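Local coordinates for 462aa long hypothetical selenium-binding protein (Sulfolobus tokodaii, PDB 2ECE) that is of unknown function but belongs to the selenium-binding protein family, a group of beta-propeller proteins, and may bind selenium, at residues 33-47 and 59-73. Sequence-based numbering, arbitrary orientation.
Sequences LYTGTGINRADFIAV and KIVHKVELPYINDEL
Val47 packs against Val61 and His62 of the neighbouring strand. Its CG1, anti to the backbone N (chi1 -178°), meets Val61 CG2 at 3.7 Å, the two side chains crossing at about a right angle, while CG2 reaches the edge of the His62 ring, near the ring plane. Both the N and the O of Val47 bond to 59-73: its N donates to His62 O, and Val61 N donates to Val47 O at 2.8 Å. Further along, Ile45 and Val64 form a hydrogen-bonded antiparallel pair in which Val64 N reaches Ile45 O at 2.8 Å; their CB atoms touch on the same face as Val47. On the other face, Phe44 CG stands between the backbone N and the carbonyl carbon (chi1 60°), and the CD1-CE1-CZ side of the ring meets the extended Lys63 chain at an oblique angle, with CE1 3.8 Å from CD. The pairing makes 44-49 and 60-65 a beta hairpin in one four-stranded blade of the propeller; 60-65 is an edge strand of that sheet, and the neighbouring sheet packs on the hairpin, Ile111 on Ile45 and Ile122 on Val64. Where the strands part, the 66-73 loop folds back around Asp43. Leu66 N still bonds Asp43 O, but the carboxylate adds several bonds of its own. Its OD2 accepts Thr35 OG1 on the syn lone pair at 3.0 Å; Leu73 N comes on the anti side, 30° out of the carboxylate plane, and Glu72 N adds a weak bond. OD1 is met from above that plane by Tyr34 N and accepts a hydrogen bond from a water that also donates to Arg41 O and accepts from Asn70 N. Leu73 then runs its CD1 up to Phe44 O, 3.5 Å away, and on to Ile45 CD1.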
ATOM      1  N   LEU A  33      -0.518  12.937   6.916  1.00 22.27           N
ATOM      2  CA  LEU A  33       0.018  14.085   6.205  1.00 22.95           C
ATOM      3  C   LEU A  33      -0.854  15.341   6.209  1.00 24.79           C
ATOM      4  O   LEU A  33      -2.079  15.272   6.312  1.00 24.85           O
ATOM      5  CB  LEU A  33       0.294  13.695   4.752  1.00 21.48           C
ATOM      6  CG  LEU A  33      -0.936  13.172   3.986  1.00 22.03           C
ATOM      7  CD1 LEU A  33      -0.777  13.457   2.505  1.00 21.07           C
ATOM      8  CD2 LEU A  33      -1.107  11.675   4.237  1.00 21.91           C
ATOM      9  N   TYR A  34      -0.193  16.488   6.095  1.00 24.82           N
ATOM     10  CA  TYR A  34      -0.861  17.782   6.010  1.00 25.16           C
ATOM     11  C   TYR A  34      -0.603  18.287   4.589  1.00 26.31           C
ATOM     12  O   TYR A  34      -1.151  19.307   4.162  1.00 27.46           O
ATOM     13  CB  TYR A  34      -0.285  18.759   7.037  1.00 23.44           C
ATOM     14  CG  TYR A  34      -0.879  18.600   8.422  1.00 24.08           C
ATOM     15  CD1 TYR A  34      -2.230  18.873   8.657  1.00 23.99           C
ATOM     16  CD2 TYR A  34      -0.100  18.173   9.496  1.00 23.45           C
ATOM     17  CE1 TYR A  34      -2.786  18.722   9.929  1.00 23.19           C
ATOM     18  CE2 TYR A  34      -0.648  18.021  10.770  1.00 23.07           C
ATOM     19  CZ  TYR A  34      -1.986  18.297  10.977  1.00 23.09           C
ATOM     20  OH  TYR A  34      -2.529  18.159  12.229  1.00 25.18           O
ATOM     21  N   THR A  35       0.239  17.555   3.864  1.00 26.10           N
ATOM     22  CA  THR A  35       0.570  17.897   2.487  1.00 25.78           C
ATOM     23  C   THR A  35      -0.718  17.858   1.665  1.00 26.82           C
ATOM     24  O   THR A  35      -1.411  16.841   1.634  1.00 27.40           O
ATOM     25  CB  THR A  35       1.580  16.892   1.883  1.00 25.46           C
ATOM     26  OG1 THR A  35       2.761  16.848   2.689  1.00 23.83           O
ATOM     27  CG2 THR A  35       1.967  17.312   0.482  1.00 26.54           C
ATOM     28  N   GLY A  36      -1.049  18.973   1.020  1.00 27.47           N
ATOM     29  CA  GLY A  36      -2.256  19.024   0.212  1.00 27.17           C
ATOM     30  C   GLY A  36      -3.481  19.564   0.939  1.00 28.52           C
ATOM     31  O   GLY A  36      -4.536  19.765   0.330  1.00 26.73           O
ATOM     32  N   THR A  37      -3.346  19.810   2.239  1.00 27.96           N
ATOM     33  CA  THR A  37      -4.460  20.321   3.030  1.00 29.79           C
ATOM     34  C   THR A  37      -4.432  21.836   3.135  1.00 32.31           C
ATOM     35  O   THR A  37      -5.408  22.453   3.559  1.00 32.52           O
ATOM     36  CB  THR A  37      -4.425  19.784   4.458  1.00 27.51           C
ATOM     37  OG1 THR A  37      -3.257  20.295   5.116  1.00 24.43           O
ATOM     38  CG2 THR A  37      -4.407  18.252   4.454  1.00 23.67           C
ATOM     39  N   GLY A  38      -3.305  22.431   2.768  1.00 34.63           N
ATOM     40  CA  GLY A  38      -3.185  23.872   2.853  1.00 36.73           C
ATOM     41  C   GLY A  38      -2.678  24.285   4.218  1.00 37.73           C
ATOM     42  O   GLY A  38      -2.474  25.469   4.482  1.00 39.94           O
ATOM     43  N   ILE A  39      -2.473  23.306   5.092  1.00 36.77           N
ATOM     44  CA  ILE A  39      -1.977  23.573   6.434  1.00 35.98           C
ATOM     45  C   ILE A  39      -0.463  23.441   6.466  1.00 36.32           C
ATOM     46  O   ILE A  39       0.090  22.402   6.102  1.00 35.02           O
ATOM     47  CB  ILE A  39      -2.618  22.613   7.444  1.00 35.82           C
ATOM     48  CG1 ILE A  39      -4.110  22.931   7.548  1.00 34.83           C
ATOM     49  CG2 ILE A  39      -1.940  22.740   8.802  1.00 34.91           C
ATOM     50  CD1 ILE A  39      -4.928  21.833   8.140  1.00 34.91           C
ATOM     51  N   ASN A  40       0.201  24.505   6.905  1.00 36.14           N
ATOM     52  CA  ASN A  40       1.657  24.537   6.962  1.00 37.01           C
ATOM     53  C   ASN A  40       2.235  23.839   8.192  1.00 36.45           C
ATOM     54  O   ASN A  40       2.751  24.488   9.101  1.00 36.66           O
ATOM     55  CB  ASN A  40       2.139  25.994   6.896  1.00 38.91           C
ATOM     56  CG  ASN A  40       3.603  26.110   6.513  1.00 41.37           C
ATOM     57  OD1 ASN A  40       4.078  25.421   5.607  1.00 41.48           O
ATOM     58  ND2 ASN A  40       4.325  26.998   7.190  1.00 42.48           N
ATOM     59  N   ARG A  41       2.134  22.509   8.204  1.00 35.12           N
ATOM     60  CA  ARG A  41       2.652  21.669   9.288  1.00 32.97           C
ATOM     61  C   ARG A  41       3.259  20.409   8.685  1.00 28.83           C
ATOM     62  O   ARG A  41       2.808  19.928   7.652  1.00 27.40           O
ATOM     63  CB  ARG A  41       1.544  21.233  10.244  1.00 34.87           C
ATOM     64  CG  ARG A  41       1.039  22.279  11.200  1.00 40.29           C
ATOM     65  CD  ARG A  41       0.014  21.635  12.122  1.00 44.91           C
ATOM     66  NE  ARG A  41      -0.941  22.599  12.660  1.00 48.53           N
ATOM     67  CZ  ARG A  41      -2.078  22.261  13.259  1.00 50.20           C
ATOM     68  NH1 ARG A  41      -2.400  20.981  13.395  1.00 51.58           N
ATOM     69  NH2 ARG A  41      -2.898  23.198  13.718  1.00 51.03           N
ATOM     70  N   ALA A  42       4.266  19.865   9.352  1.00 25.70           N
ATOM     71  CA  ALA A  42       4.931  18.662   8.872  1.00 24.30           C
ATOM     72  C   ALA A  42       4.033  17.432   8.941  1.00 23.37           C
ATOM     73  O   ALA A  42       3.088  17.375   9.733  1.00 21.97           O
ATOM     74  CB  ALA A  42       6.199  18.415   9.681  1.00 25.02           C
ATOM     75  N   ASP A  43       4.320  16.452   8.091  1.00 22.51           N
ATOM     76  CA  ASP A  43       3.569  15.206   8.106  1.00 21.04           C
ATOM     77  C   ASP A  43       4.072  14.498   9.366  1.00 20.46           C
ATOM     78  O   ASP A  43       5.008  14.981  10.009  1.00 18.94           O
ATOM     79  CB  ASP A  43       3.869  14.390   6.844  1.00 19.82           C
ATOM     80  CG  ASP A  43       3.383  15.080   5.578  1.00 19.45           C
ATOM     81  OD1 ASP A  43       2.642  16.084   5.694  1.00 19.60           O
ATOM     82  OD2 ASP A  43       3.723  14.617   4.467  1.00 18.26           O
ATOM     83  N   PHE A  44       3.468  13.371   9.723  1.00 18.96           N
ATOM     84  CA  PHE A  44       3.870  12.665  10.934  1.00 18.98           C
ATOM     85  C   PHE A  44       3.386  11.225  10.961  1.00 19.03           C
ATOM     86  O   PHE A  44       2.509  10.832  10.195  1.00 19.47           O
ATOM     87  CB  PHE A  44       3.304  13.384  12.167  1.00 18.70           C
ATOM     88  CG  PHE A  44       1.793  13.472  12.177  1.00 19.72           C
ATOM     89  CD1 PHE A  44       1.027  12.539  12.881  1.00 20.12           C
ATOM     90  CD2 PHE A  44       1.136  14.489  11.479  1.00 17.77           C
ATOM     91  CE1 PHE A  44      -0.370  12.619  12.895  1.00 20.34           C
ATOM     92  CE2 PHE A  44      -0.257  14.578  11.485  1.00 20.24           C
ATOM     93  CZ  PHE A  44      -1.017  13.637  12.199  1.00 19.84           C
ATOM     94  N   ILE A  45       3.975  10.445  11.860  1.00 20.92           N
ATOM     95  CA  ILE A  45       3.583   9.055  12.048  1.00 21.06           C
ATOM     96  C   ILE A  45       2.765   9.060  13.328  1.00 21.80           C
ATOM     97  O   ILE A  45       3.237   9.510  14.375  1.00 22.33           O
ATOM     98  CB  ILE A  45       4.797   8.122  12.251  1.00 20.73           C
ATOM     99  CG1 ILE A  45       5.518   7.895  10.918  1.00 18.18           C
ATOM    100  CG2 ILE A  45       4.327   6.783  12.846  1.00 20.11           C
ATOM    101  CD1 ILE A  45       4.741   7.030   9.934  1.00 18.10           C
ATOM    102  N   ALA A  46       1.533   8.582  13.245  1.00 21.50           N
ATOM    103  CA  ALA A  46       0.687   8.549  14.426  1.00 21.23           C
ATOM    104  C   ALA A  46       0.738   7.170  15.051  1.00 22.40           C
ATOM    105  O   ALA A  46       0.764   6.161  14.342  1.00 21.70           O
ATOM    106  CB  ALA A  46      -0.742   8.899  14.053  1.00 22.62           C
ATOM    107  N   VAL A  47       0.771   7.132  16.380  1.00 22.78           N
ATOM    108  CA  VAL A  47       0.790   5.869  17.102  1.00 22.25           C
ATOM    109  C   VAL A  47      -0.601   5.692  17.696  1.00 21.86           C
ATOM    110  O   VAL A  47      -1.001   6.441  18.585  1.00 23.79           O
ATOM    111  CB  VAL A  47       1.831   5.876  18.239  1.00 21.09           C
ATOM    112  CG1 VAL A  47       1.843   4.524  18.932  1.00 20.83           C
ATOM    113  CG2 VAL A  47       3.214   6.192  17.678  1.00 19.43           C
ATOM    114  N   LYS A  59      -7.161   5.521  20.572  1.00 26.01           N
ATOM    115  CA  LYS A  59      -6.647   6.872  20.758  1.00 26.76           C
ATOM    116  C   LYS A  59      -5.263   7.027  20.153  1.00 26.70           C
ATOM    117  O   LYS A  59      -4.490   6.072  20.113  1.00 26.32           O
ATOM    118  CB  LYS A  59      -6.514   7.203  22.239  1.00 27.96           C
ATOM    119  CG  LYS A  59      -7.753   7.674  22.965  1.00 31.77           C
ATOM    120  CD  LYS A  59      -7.323   8.077  24.368  1.00 33.10           C
ATOM    121  CE  LYS A  59      -8.393   8.813  25.145  1.00 34.21           C
ATOM    122  NZ  LYS A  59      -7.875   9.112  26.506  1.00 36.53           N
ATOM    123  N   ILE A  60      -4.946   8.234  19.695  1.00 26.37           N
ATOM    124  CA  ILE A  60      -3.613   8.503  19.173  1.00 25.89           C
ATOM    125  C   ILE A  60      -2.853   8.787  20.460  1.00 26.30           C
ATOM    126  O   ILE A  60      -3.159   9.752  21.161  1.00 27.28           O
ATOM    127  CB  ILE A  60      -3.581   9.761  18.303  1.00 25.35           C
ATOM    128  CG1 ILE A  60      -4.400   9.539  17.032  1.00 26.01           C
ATOM    129  CG2 ILE A  60      -2.141  10.119  17.979  1.00 27.19           C
ATOM    130  CD1 ILE A  60      -4.696  10.815  16.261  1.00 26.42           C
ATOM    131  N   VAL A  61      -1.876   7.955  20.790  1.00 24.86           N
ATOM    132  CA  VAL A  61      -1.143   8.157  22.026  1.00 24.21           C
ATOM    133  C   VAL A  61       0.172   8.899  21.842  1.00 24.95           C
ATOM    134  O   VAL A  61       0.803   9.302  22.819  1.00 24.43           O
ATOM    135  CB  VAL A  61      -0.896   6.812  22.722  1.00 24.31           C
ATOM    136  CG1 VAL A  61      -2.230   6.166  23.060  1.00 23.61           C
ATOM    137  CG2 VAL A  61      -0.082   5.904  21.820  1.00 21.17           C
ATOM    138  N   HIS A  62       0.572   9.091  20.587  1.00 24.68           N
ATOM    139  CA  HIS A  62       1.811   9.797  20.280  1.00 24.47           C
ATOM    140  C   HIS A  62       1.885  10.113  18.790  1.00 24.23           C
ATOM    141  O   HIS A  62       1.323   9.403  17.958  1.00 21.68           O
ATOM    142  CB  HIS A  62       3.027   8.952  20.677  1.00 24.93           C
ATOM    143  CG  HIS A  62       4.338   9.670  20.545  1.00 26.71           C
ATOM    144  ND1 HIS A  62       4.705  10.710  21.371  1.00 28.36           N
ATOM    145  CD2 HIS A  62       5.365   9.501  19.675  1.00 25.39           C
ATOM    146  CE1 HIS A  62       5.899  11.151  21.019  1.00 27.26           C
ATOM    147  NE2 HIS A  62       6.323  10.435  19.994  1.00 27.46           N
ATOM    148  N   LYS A  63       2.584  11.196  18.473  1.00 24.06           N
ATOM    149  CA  LYS A  63       2.770  11.621  17.097  1.00 25.78           C
ATOM    150  C   LYS A  63       4.250  11.876  16.884  1.00 25.87           C
ATOM    151  O   LYS A  63       4.869  12.659  17.604  1.00 26.29           O
ATOM    152  CB  LYS A  63       1.980  12.904  16.806  1.00 25.54           C
ATOM    153  CG  LYS A  63       0.463  12.734  16.774  1.00 24.67           C
ATOM    154  CD  LYS A  63      -0.216  14.047  16.388  1.00 29.30           C
ATOM    155  CE  LYS A  63      -1.724  13.887  16.257  1.00 29.68           C
ATOM    156  NZ  LYS A  63      -2.369  15.127  15.737  1.00 32.74           N
ATOM    157  N   VAL A  64       4.832  11.178  15.918  1.00 25.60           N
ATOM    158  CA  VAL A  64       6.239  11.376  15.612  1.00 25.28           C
ATOM    159  C   VAL A  64       6.236  12.470  14.552  1.00 25.75           C
ATOM    160  O   VAL A  64       6.171  12.197  13.352  1.00 22.69           O
ATOM    161  CB  VAL A  64       6.874  10.101  15.037  1.00 24.97           C
ATOM    162  CG1 VAL A  64       8.364  10.315  14.824  1.00 24.07           C
ATOM    163  CG2 VAL A  64       6.630   8.929  15.989  1.00 21.87           C
ATOM    164  N   GLU A  65       6.266  13.715  15.013  1.00 25.78           N
ATOM    165  CA  GLU A  65       6.253  14.856  14.115  1.00 28.49           C
ATOM    166  C   GLU A  65       7.592  15.000  13.382  1.00 27.83           C
ATOM    167  O   GLU A  65       8.661  14.972  13.997  1.00 27.78           O
ATOM    168  CB  GLU A  65       5.876  16.113  14.913  1.00 31.91           C
ATOM    169  CG  GLU A  65       4.383  16.112  15.266  1.00 37.61           C
ATOM    170  CD  GLU A  65       3.981  17.112  16.344  1.00 41.11           C
ATOM    171  OE1 GLU A  65       4.827  17.925  16.777  1.00 43.41           O
ATOM    172  OE2 GLU A  65       2.798  17.077  16.755  1.00 42.60           O
ATOM    173  N   LEU A  66       7.521  15.127  12.058  1.00 25.58           N
ATOM    174  CA  LEU A  66       8.717  15.241  11.222  1.00 25.44           C
ATOM    175  C   LEU A  66       9.322  16.645  11.209  1.00 25.25           C
ATOM    176  O   LEU A  66       8.617  17.629  11.393  1.00 24.22           O
ATOM    177  CB  LEU A  66       8.389  14.791   9.795  1.00 23.44           C
ATOM    178  CG  LEU A  66       7.834  13.360   9.752  1.00 23.47           C
ATOM    179  CD1 LEU A  66       7.487  12.979   8.326  1.00 20.53           C
ATOM    180  CD2 LEU A  66       8.867  12.395  10.338  1.00 22.57           C
ATOM    181  N   PRO A  67      10.644  16.746  10.982  1.00 25.40           N
ATOM    182  CA  PRO A  67      11.363  18.027  10.947  1.00 26.77           C
ATOM    183  C   PRO A  67      11.169  18.890   9.706  1.00 27.59           C
ATOM    184  O   PRO A  67      11.589  20.045   9.694  1.00 29.50           O
ATOM    185  CB  PRO A  67      12.817  17.607  11.127  1.00 26.30           C
ATOM    186  CG  PRO A  67      12.855  16.292  10.406  1.00 26.62           C
ATOM    187  CD  PRO A  67      11.593  15.620  10.913  1.00 24.29           C
ATOM    188  N   TYR A  68      10.562  18.344   8.658  1.00 26.47           N
ATOM    189  CA  TYR A  68      10.331  19.129   7.447  1.00 27.45           C
ATOM    190  C   TYR A  68       8.869  19.076   7.037  1.00 27.55           C
ATOM    191  O   TYR A  68       8.115  18.211   7.484  1.00 26.10           O
ATOM    192  CB  TYR A  68      11.184  18.631   6.271  1.00 27.48           C
ATOM    193  CG  TYR A  68      12.671  18.610   6.521  1.00 28.72           C
ATOM    194  CD1 TYR A  68      13.296  17.467   7.013  1.00 27.86           C
ATOM    195  CD2 TYR A  68      13.458  19.736   6.268  1.00 29.08           C
ATOM    196  CE1 TYR A  68      14.668  17.438   7.244  1.00 28.11           C
ATOM    197  CE2 TYR A  68      14.833  19.719   6.496  1.00 29.58           C
ATOM    198  CZ  TYR A  68      15.430  18.569   6.983  1.00 29.12           C
ATOM    199  OH  TYR A  68      16.786  18.540   7.203  1.00 27.40           O
ATOM    200  N   ILE A  69       8.484  19.995   6.162  1.00 26.87           N
ATOM    201  CA  ILE A  69       7.117  20.077   5.676  1.00 28.23           C
ATOM    202  C   ILE A  69       7.023  19.540   4.245  1.00 27.79           C
ATOM    203  O   ILE A  69       8.012  19.515   3.520  1.00 29.35           O
ATOM    204  CB  ILE A  69       6.621  21.546   5.742  1.00 30.30           C
ATOM    205  CG1 ILE A  69       6.463  21.958   7.209  1.00 29.48           C
ATOM    206  CG2 ILE A  69       5.312  21.704   5.002  1.00 30.86           C
ATOM    207  CD1 ILE A  69       6.305  23.446   7.422  1.00 33.09           C
ATOM    208  N   ASN A  70       5.830  19.091   3.866  1.00 27.17           N
ATOM    209  CA  ASN A  70       5.545  18.549   2.536  1.00 27.69           C
ATOM    210  C   ASN A  70       6.314  17.303   2.076  1.00 25.64           C
ATOM    211  O   ASN A  70       6.643  17.181   0.900  1.00 25.54           O
ATOM    212  CB  ASN A  70       5.688  19.643   1.470  1.00 31.77           C
ATOM    213  CG  ASN A  70       4.640  20.730   1.612  1.00 34.73           C
ATOM    214  OD1 ASN A  70       3.466  20.452   1.881  1.00 38.30           O
ATOM    215  ND2 ASN A  70       5.053  21.974   1.420  1.00 38.45           N
ATOM    216  N   ASP A  71       6.590  16.374   2.991  1.00 22.97           N
ATOM    217  CA  ASP A  71       7.283  15.133   2.627  1.00 21.89           C
ATOM    218  C   ASP A  71       6.335  14.278   1.787  1.00 20.92           C
ATOM    219  O   ASP A  71       6.758  13.593   0.858  1.00 21.36           O
ATOM    220  CB  ASP A  71       7.650  14.311   3.878  1.00 21.93           C
ATOM    221  CG  ASP A  71       8.941  14.773   4.550  1.00 21.40           C
ATOM    222  OD1 ASP A  71      10.010  14.764   3.898  1.00 20.54           O
ATOM    223  OD2 ASP A  71       8.891  15.124   5.745  1.00 18.97           O
ATOM    224  N   GLU A  72       5.052  14.371   2.140  1.00 21.45           N
ATOM    225  CA  GLU A  72       3.939  13.608   1.572  1.00 20.80           C
ATOM    226  C   GLU A  72       4.173  12.160   1.974  1.00 20.88           C
ATOM    227  O   GLU A  72       4.645  11.344   1.181  1.00 20.00           O
ATOM    228  CB  GLU A  72       3.821  13.728   0.042  1.00 22.26           C
ATOM    229  CG  GLU A  72       2.740  12.795  -0.604  1.00 23.02           C
ATOM    230  CD  GLU A  72       1.462  13.510  -1.090  1.00 24.48           C
ATOM    231  OE1 GLU A  72       1.560  14.615  -1.667  1.00 23.95           O
ATOM    232  OE2 GLU A  72       0.352  12.953  -0.918  1.00 24.08           O
ATOM    233  N   LEU A  73       3.882  11.860   3.238  1.00 20.33           N
ATOM    234  CA  LEU A  73       4.025  10.494   3.732  1.00 19.34           C
ATOM    235  C   LEU A  73       2.988   9.685   2.989  1.00 18.71           C
ATOM    236  O   LEU A  73       1.960  10.232   2.550  1.00 16.97           O
ATOM    237  CB  LEU A  73       3.773  10.404   5.240  1.00 18.80           C
ATOM    238  CG  LEU A  73       4.849  11.009   6.152  1.00 21.19           C
ATOM    239  CD1 LEU A  73       4.743  10.407   7.543  1.00 19.40           C
ATOM    240  CD2 LEU A  73       6.232  10.722   5.583  1.00 20.66           C
TER
HETATM  241  O   HOH W   1       3.501  18.648   5.418  1.00 22.27           O
HETATM  242  O   HOH W   2       6.515  16.453   6.008  1.00 22.05           O